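Local coordinates for putative lipoprotein (Parabacteroides distasonis, PDB 4FVS) that is of unknown function but probably binds lipid or another hydrophobic ligand, as a LolA/LolB-like exported lipoprotein, at residues L27-D36 and V47-P56. Residues are numbered along the deposited sequence; the frame is centred on the assembly and turned at random.
Sequences LQSVMSYQVD and VEADYVYTNP
Tyr33 and Tyr53 meet on the buried face of two antiparallel strands, where their hydroxyls are joined by a hydrogen bond, OH to OH 2.7 Å. The edge of the Tyr53 ring is turned toward the face of Tyr33 in an offset edge-to-face pair, with centroids 5.9 Å apart and planes at 65°. Both side chains place CG anti to the carbonyl carbon (chi1 -61° and -62°), and they cross obliquely with their hydroxyl ends leaning toward the partner strand. Selenomethionine Met31 covers one face of Tyr53: CG lies 3.8 Å from the ring centroid, a CH-pi contact, and the near-extended chi2 carries SE over the same ring, 4.4 Å from its centroid, in a Met-aromatic contact. The opposite face of Tyr53 takes CD1 of Tyr51, whose CB in turn packs 3.6 Å from CD2 of Tyr33. Ser84 OG is a further hydrogen-bond partner of the Tyr53 hydroxyl, and the Tyr33 ring stacks on Trp16 of the preceding strand. Farther along, Val35 and Val47 touch through their CG1 methyls, crossing at about a right angle.

The other face is more polar and partly exposed. Thr54 OG1 sits 3.5 Å from CB of Val30 there, and at the end of the pairing the carboxylate of Asp36 lies close to that of Asp50. Paired backbone bonds link Val30 with Thr54, Ser32 with Val52 and Gln34 with Asp50, and Asp36 N adds one to Glu48 O. Together the segments form the long, twisted antiparallel hairpin of strands 27-41 and 44-54, with an aromatic inner face consistent with the curved, LolA/LolB-like beta fold of this family.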
loop_
_atom_site.group_PDB
_atom_site.type_symbol
_atom_site.label_atom_id
_atom_site.label_comp_id
_atom_site.label_asym_id
_atom_site.label_seq_id
_atom_site.Cartn_x
_atom_site.Cartn_y
_atom_site.Cartn_z
ATOM N N LEU A 27 -2.741 4.551 -18.126
ATOM C CA LEU A 27 -3.603 4.329 -16.972
ATOM C C LEU A 27 -4.138 2.916 -16.998
ATOM O O LEU A 27 -4.623 2.442 -18.027
ATOM C CB LEU A 27 -4.742 5.358 -16.933
ATOM C CG LEU A 27 -5.671 5.300 -15.725
ATOM C CD1 LEU A 27 -4.952 5.663 -14.425
ATOM C CD2 LEU A 27 -6.851 6.182 -15.927
ATOM N N GLN A 28 -3.994 2.237 -15.870
ATOM C CA GLN A 28 -4.426 0.860 -15.667
ATOM C C GLN A 28 -5.588 0.785 -14.663
ATOM O O GLN A 28 -6.525 0.003 -14.867
ATOM C CB GLN A 28 -3.237 -0.006 -15.163
ATOM C CG GLN A 28 -2.066 -0.160 -16.148
ATOM C CD GLN A 28 -2.381 -1.107 -17.276
ATOM O OE1 GLN A 28 -2.580 -0.701 -18.435
ATOM N NE2 GLN A 28 -2.445 -2.391 -16.946
ATOM N N SER A 29 -5.502 1.574 -13.566
ATOM C CA SER A 29 -6.481 1.565 -12.491
ATOM C C SER A 29 -6.578 2.907 -11.775
ATOM O O SER A 29 -5.603 3.642 -11.645
ATOM C CB SER A 29 -6.130 0.472 -11.471
ATOM O OG SER A 29 -4.841 0.611 -10.879
ATOM N N VAL A 30 -7.777 3.197 -11.285
ATOM C CA VAL A 30 -8.094 4.372 -10.468
ATOM C C VAL A 30 -8.436 3.855 -9.056
ATOM O O VAL A 30 -9.262 2.947 -8.912
ATOM C CB VAL A 30 -9.212 5.240 -11.079
ATOM C CG1 VAL A 30 -9.477 6.476 -10.224
ATOM C CG2 VAL A 30 -8.863 5.633 -12.513
HETATM N N MSE A 31 -7.757 4.382 -8.032
HETATM C CA MSE A 31 -7.966 3.940 -6.660
HETATM C C MSE A 31 -8.470 5.103 -5.829
HETATM O O MSE A 31 -7.698 6.031 -5.534
HETATM C CB MSE A 31 -6.682 3.350 -6.110
HETATM C CG MSE A 31 -6.231 2.144 -6.928
HETATM SE SE MSE A 31 -4.456 1.514 -6.613
HETATM C CE MSE A 31 -3.465 3.059 -7.433
ATOM N N SER A 32 -9.793 5.073 -5.506
ATOM C CA SER A 32 -10.453 6.128 -4.759
ATOM C C SER A 32 -10.685 5.709 -3.329
ATOM O O SER A 32 -11.184 4.611 -3.078
ATOM C CB SER A 32 -11.763 6.506 -5.420
ATOM O OG SER A 32 -11.511 6.841 -6.770
ATOM N N TYR A 33 -10.317 6.582 -2.390
ATOM C CA TYR A 33 -10.430 6.313 -0.963
ATOM C C TYR A 33 -11.156 7.404 -0.231
ATOM O O TYR A 33 -11.253 8.530 -0.725
ATOM C CB TYR A 33 -9.041 6.180 -0.323
ATOM C CG TYR A 33 -8.140 5.080 -0.826
ATOM C CD1 TYR A 33 -7.423 5.227 -2.012
ATOM C CD2 TYR A 33 -7.865 3.968 -0.038
ATOM C CE1 TYR A 33 -6.544 4.234 -2.456
ATOM C CE2 TYR A 33 -6.984 2.972 -0.468
ATOM C CZ TYR A 33 -6.311 3.120 -1.669
ATOM O OH TYR A 33 -5.427 2.152 -2.063
ATOM N N GLN A 34 -11.616 7.081 0.983
ATOM C CA GLN A 34 -12.273 8.021 1.868
ATOM C C GLN A 34 -12.207 7.569 3.334
ATOM O O GLN A 34 -12.570 6.436 3.634
ATOM C CB GLN A 34 -13.728 8.242 1.471
ATOM C CG GLN A 34 -14.332 9.353 2.315
ATOM C CD GLN A 34 -15.781 9.550 2.073
ATOM O OE1 GLN A 34 -16.541 8.592 1.892
ATOM N NE2 GLN A 34 -16.196 10.799 2.153
ATOM N N VAL A 35 -11.796 8.469 4.244
ATOM C CA VAL A 35 -11.781 8.196 5.683
ATOM C C VAL A 35 -13.237 8.146 6.173
ATOM O O VAL A 35 -13.925 9.165 6.154
ATOM C CB VAL A 35 -10.945 9.220 6.486
ATOM C CG1 VAL A 35 -11.034 8.944 7.981
ATOM C CG2 VAL A 35 -9.495 9.236 6.019
ATOM N N ASP A 36 -13.700 6.959 6.568
ATOM C CA ASP A 36 -15.062 6.761 7.031
ATOM C C ASP A 36 -15.164 7.053 8.539
ATOM O O ASP A 36 -16.042 7.815 8.933
ATOM C CB ASP A 36 -15.544 5.337 6.699
ATOM C CG ASP A 36 -17.054 5.117 6.715
ATOM O OD1 ASP A 36 -17.801 6.059 7.099
ATOM O OD2 ASP A 36 -17.493 4.012 6.332
ATOM N N VAL A 47 -7.967 4.421 12.393
ATOM C CA VAL A 47 -8.665 5.012 11.242
ATOM C C VAL A 47 -9.173 3.895 10.330
ATOM O O VAL A 47 -8.436 2.949 10.045
ATOM C CB VAL A 47 -7.765 6.020 10.465
ATOM C CG1 VAL A 47 -8.358 6.393 9.108
ATOM C CG2 VAL A 47 -7.512 7.277 11.283
ATOM N N GLU A 48 -10.433 4.007 9.884
ATOM C CA GLU A 48 -11.031 3.067 8.950
ATOM C C GLU A 48 -11.431 3.839 7.674
ATOM O O GLU A 48 -12.203 4.792 7.744
ATOM C CB GLU A 48 -12.228 2.312 9.574
ATOM C CG GLU A 48 -12.696 1.163 8.692
ATOM C CD GLU A 48 -13.719 0.168 9.180
ATOM O OE1 GLU A 48 -13.272 -0.745 9.902
ATOM O OE2 GLU A 48 -14.815 0.091 8.576
ATOM N N ALA A 49 -10.888 3.436 6.530
ATOM C CA ALA A 49 -11.179 4.066 5.250
ATOM C C ALA A 49 -11.777 3.084 4.248
ATOM O O ALA A 49 -11.434 1.903 4.274
ATOM C CB ALA A 49 -9.914 4.663 4.675
ATOM N N ASP A 50 -12.685 3.579 3.380
ATOM C CA ASP A 50 -13.289 2.815 2.288
ATOM C C ASP A 50 -12.500 3.031 1.029
ATOM O O ASP A 50 -11.930 4.108 0.846
ATOM C CB ASP A 50 -14.762 3.188 2.049
ATOM C CG ASP A 50 -15.703 2.574 3.049
ATOM O OD1 ASP A 50 -15.828 1.333 3.056
ATOM O OD2 ASP A 50 -16.355 3.338 3.796
ATOM N N TYR A 51 -12.435 2.006 0.163
ATOM C CA TYR A 51 -11.738 2.140 -1.107
ATOM C C TYR A 51 -12.576 1.543 -2.211
ATOM O O TYR A 51 -13.361 0.629 -1.970
ATOM C CB TYR A 51 -10.328 1.522 -1.071
ATOM C CG TYR A 51 -10.268 0.013 -0.966
ATOM C CD1 TYR A 51 -10.385 -0.788 -2.098
ATOM C CD2 TYR A 51 -9.977 -0.613 0.247
ATOM C CE1 TYR A 51 -10.288 -2.175 -2.020
ATOM C CE2 TYR A 51 -9.873 -2.005 0.335
ATOM C CZ TYR A 51 -10.028 -2.782 -0.805
ATOM O OH TYR A 51 -9.933 -4.156 -0.747
ATOM N N VAL A 52 -12.430 2.094 -3.420
ATOM C CA VAL A 52 -13.073 1.628 -4.648
ATOM C C VAL A 52 -12.031 1.667 -5.739
ATOM O O VAL A 52 -11.514 2.734 -6.059
ATOM C CB VAL A 52 -14.360 2.390 -5.068
ATOM C CG1 VAL A 52 -15.080 1.654 -6.203
ATOM C CG2 VAL A 52 -15.312 2.577 -3.886
ATOM N N TYR A 53 -11.680 0.501 -6.265
ATOM C CA TYR A 53 -10.737 0.391 -7.358
ATOM C C TYR A 53 -11.566 0.204 -8.621
ATOM O O TYR A 53 -12.416 -0.691 -8.671
ATOM C CB TYR A 53 -9.716 -0.753 -7.140
ATOM C CG TYR A 53 -8.792 -0.660 -5.934
ATOM C CD1 TYR A 53 -8.730 0.495 -5.159
ATOM C CD2 TYR A 53 -7.955 -1.721 -5.588
ATOM C CE1 TYR A 53 -7.861 0.591 -4.066
ATOM C CE2 TYR A 53 -7.110 -1.652 -4.474
ATOM C CZ TYR A 53 -7.051 -0.485 -3.724
ATOM O OH TYR A 53 -6.189 -0.417 -2.637
ATOM N N THR A 54 -11.413 1.131 -9.583
ATOM C CA THR A 54 -12.136 1.125 -10.856
ATOM C C THR A 54 -11.145 1.082 -11.980
ATOM O O THR A 54 -10.010 1.517 -11.792
ATOM C CB THR A 54 -13.058 2.348 -10.998
ATOM O OG1 THR A 54 -12.292 3.544 -10.853
ATOM C CG2 THR A 54 -14.234 2.331 -10.025
ATOM N N ASN A 55 -11.535 0.588 -13.148
ATOM C CA ASN A 55 -10.593 0.619 -14.257
ATOM C C ASN A 55 -10.822 1.961 -15.015
ATOM O O ASN A 55 -11.718 2.731 -14.633
ATOM C CB ASN A 55 -10.669 -0.644 -15.147
ATOM C CG ASN A 55 -12.040 -1.038 -15.553
ATOM O OD1 ASN A 55 -12.798 -0.248 -16.138
ATOM N ND2 ASN A 55 -12.372 -2.281 -15.259
ATOM N N PRO A 56 -9.979 2.316 -16.006
ATOM C CA PRO A 56 -10.103 3.637 -16.644
ATOM C C PRO A 56 -11.493 4.003 -17.183
ATOM O O PRO A 56 -11.811 5.201 -17.191
ATOM C CB PRO A 56 -9.115 3.534 -17.797
ATOM C CG PRO A 56 -8.058 2.645 -17.265
ATOM C CD PRO A 56 -8.818 1.586 -16.558
#